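CRISPR system Cmr subunit Cmr1-1 (Pyrococcus furiosus, PDB 4W8Z) caps the type III-B Cmr ribonucleoprotein complex together with Cmr6 and binds RNA, as part of a CRISPR immune system against viruses and other mobile genetic elements. Local coordinates at residues H308-S313 and V317-L322. Residues are numbered along the deposited sequence; the frame is centred on the assembly and turned at random.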
loop_
_atom_site.group_PDB
_atom_site.type_symbol
_atom_site.label_atom_id
_atom_site.label_comp_id
_atom_site.label_asym_id
_atom_site.label_seq_id
_atom_site.Cartn_x
_atom_site.Cartn_y
_atom_site.Cartn_z
ATOM N N HIS A 308 -2.585 -17.455 -0.967
ATOM C CA HIS A 308 -1.533 -16.930 -0.103
ATOM C C HIS A 308 -1.705 -17.499 1.297
ATOM O O HIS A 308 -2.706 -17.224 1.961
ATOM C CB HIS A 308 -1.562 -15.401 -0.056
ATOM C CG HIS A 308 -1.764 -14.759 -1.392
ATOM N ND1 HIS A 308 -0.719 -14.293 -2.162
ATOM C CD2 HIS A 308 -2.893 -14.505 -2.095
ATOM C CE1 HIS A 308 -1.197 -13.781 -3.283
ATOM N NE2 HIS A 308 -2.513 -13.899 -3.267
ATOM N N PRO A 309 -0.726 -18.293 1.752
ATOM C CA PRO A 309 -0.834 -18.941 3.062
ATOM C C PRO A 309 -0.922 -17.933 4.208
ATOM O O PRO A 309 -0.307 -16.867 4.143
ATOM C CB PRO A 309 0.457 -19.764 3.152
ATOM C CG PRO A 309 1.411 -19.071 2.235
ATOM C CD PRO A 309 0.570 -18.564 1.105
ATOM N N GLU A 310 -1.703 -18.260 5.233
ATOM C CA GLU A 310 -1.699 -17.473 6.456
ATOM C C GLU A 310 -0.522 -17.944 7.294
ATOM O O GLU A 310 -0.131 -17.296 8.256
ATOM C CB GLU A 310 -3.014 -17.612 7.230
ATOM C CG GLU A 310 -3.127 -16.674 8.434
ATOM C CD GLU A 310 -4.495 -16.700 9.086
ATOM O OE1 GLU A 310 -4.762 -15.839 9.953
ATOM O OE2 GLU A 310 -5.300 -17.590 8.739
ATOM N N VAL A 311 0.057 -19.069 6.895
ATOM C CA VAL A 311 1.136 -19.693 7.642
ATOM C C VAL A 311 2.503 -19.479 6.989
ATOM O O VAL A 311 2.702 -19.796 5.812
ATOM C CB VAL A 311 0.875 -21.196 7.797
ATOM C CG1 VAL A 311 -0.028 -21.448 8.989
ATOM C CG2 VAL A 311 0.240 -21.739 6.526
ATOM N N ARG A 312 3.443 -18.947 7.763
ATOM C CA ARG A 312 4.788 -18.681 7.266
ATOM C C ARG A 312 5.842 -19.167 8.263
ATOM O O ARG A 312 5.593 -19.198 9.469
ATOM C CB ARG A 312 4.954 -17.188 6.982
ATOM C CG ARG A 312 5.856 -16.877 5.805
ATOM C CD ARG A 312 5.534 -17.763 4.617
ATOM N NE ARG A 312 6.421 -17.508 3.487
ATOM C CZ ARG A 312 7.709 -17.835 3.457
ATOM N NH1 ARG A 312 8.277 -18.425 4.503
ATOM N NH2 ARG A 312 8.437 -17.568 2.380
ATOM N N SER A 313 7.016 -19.554 7.768
ATOM C CA SER A 313 8.066 -20.064 8.648
ATOM C C SER A 313 8.887 -18.917 9.231
ATOM O O SER A 313 10.097 -18.821 9.026
ATOM C CB SER A 313 8.973 -21.047 7.911
ATOM O OG SER A 313 9.715 -20.389 6.907
ATOM N N VAL A 317 4.289 -12.800 14.647
ATOM C CA VAL A 317 4.168 -11.348 14.648
ATOM C C VAL A 317 4.480 -10.781 13.261
ATOM O O VAL A 317 4.070 -9.670 12.929
ATOM C CB VAL A 317 5.097 -10.703 15.708
ATOM C CG1 VAL A 317 6.551 -10.750 15.263
ATOM C CG2 VAL A 317 4.666 -9.273 15.992
ATOM N N ASP A 318 5.192 -11.558 12.449
ATOM C CA ASP A 318 5.587 -11.116 11.115
ATOM C C ASP A 318 4.630 -11.622 10.040
ATOM O O ASP A 318 4.757 -11.260 8.868
ATOM C CB ASP A 318 7.012 -11.574 10.795
ATOM C CG ASP A 318 8.068 -10.820 11.591
ATOM O OD1 ASP A 318 7.856 -9.623 11.895
ATOM O OD2 ASP A 318 9.118 -11.426 11.905
ATOM N N TRP A 319 3.680 -12.463 10.436
ATOM C CA TRP A 319 2.699 -12.993 9.494
ATOM C C TRP A 319 1.867 -11.861 8.897
ATOM O O TRP A 319 1.501 -10.918 9.598
ATOM C CB TRP A 319 1.795 -14.021 10.180
ATOM C CG TRP A 319 2.478 -15.333 10.467
ATOM C CD1 TRP A 319 3.823 -15.589 10.424
ATOM C CD2 TRP A 319 1.850 -16.570 10.829
ATOM N NE1 TRP A 319 4.067 -16.901 10.747
ATOM C CE2 TRP A 319 2.872 -17.527 10.996
ATOM C CE3 TRP A 319 0.521 -16.961 11.036
ATOM C CZ2 TRP A 319 2.607 -18.850 11.349
ATOM C CZ3 TRP A 319 0.261 -18.276 11.379
ATOM C CH2 TRP A 319 1.298 -19.202 11.538
ATOM N N ASN A 320 1.586 -11.945 7.600
ATOM C CA ASN A 320 0.738 -10.964 6.929
ATOM C C ASN A 320 -0.609 -10.771 7.613
ATOM O O ASN A 320 -1.187 -11.719 8.150
ATOM C CB ASN A 320 0.493 -11.369 5.476
ATOM C CG ASN A 320 1.724 -11.231 4.616
ATOM O OD1 ASN A 320 2.666 -10.525 4.970
ATOM N ND2 ASN A 320 1.718 -11.893 3.465
ATOM N N VAL A 321 -1.112 -9.541 7.579
ATOM C CA VAL A 321 -2.457 -9.253 8.058
ATOM C C VAL A 321 -3.465 -9.536 6.943
ATOM O O VAL A 321 -3.329 -9.021 5.835
ATOM C CB VAL A 321 -2.588 -7.795 8.532
ATOM C CG1 VAL A 321 -4.019 -7.487 8.925
ATOM C CG2 VAL A 321 -1.642 -7.538 9.699
ATOM N N LEU A 322 -4.464 -10.366 7.232
ATOM C CA LEU A 322 -5.414 -10.790 6.209
ATOM C C LEU A 322 -6.764 -10.116 6.372
ATOM O O LEU A 322 -6.984 -9.360 7.316
ATOM C CB LEU A 322 -5.592 -12.306 6.238
ATOM C CG LEU A 322 -4.326 -13.146 6.064
ATOM C CD1 LEU A 322 -4.706 -14.613 5.984
ATOM C CD2 LEU A 322 -3.539 -12.706 4.827
#
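Within the long loop between strand 294-302 and helix 327-330, the chain doubles back so that the indole of Trp319 lies with one face against the backbone of residues 310-312. Val311 CA sits over the six-membered ring, 4.0 Å from its centroid and 13° off the ring normal, a CH-pi contact. Arg312 N stands 3.4 Å above the same face, offset toward the rim. On this face too, Val311 CG1 overhangs the rim at Trp319 CH2 (3.6 Å), and Arg312 CB lies over the pyrrole end, 3.9 Å from Trp319 NE1. Trp319 NE1 also gives a weak, strongly bent hydrogen bond to Arg312 O (3.0 Å, N-H...O 123°); Lys314 O is a second partner of this N-H, which is thus shared between two backbone carbonyls of the loop. Both segments belong to the C-terminal Cmr1-like region and are tied to helix 237-264, where the Tyr259 ring meets the indole edge-to-face. A second apolar contact forms where Leu322 CD1 packs against the aliphatic part of Glu310, 3.6 Å from its CG. The glutamate chain is extended, with CG anti to the backbone N (chi1 -173°), which carries the carboxylate past the leucine methyl to the helix: OE1 forms a salt bridge with Arg255 NH2, which also hydrogen-bonds Asn320 O, and OE2 is hydrogen-bonded to Tyr259 OH.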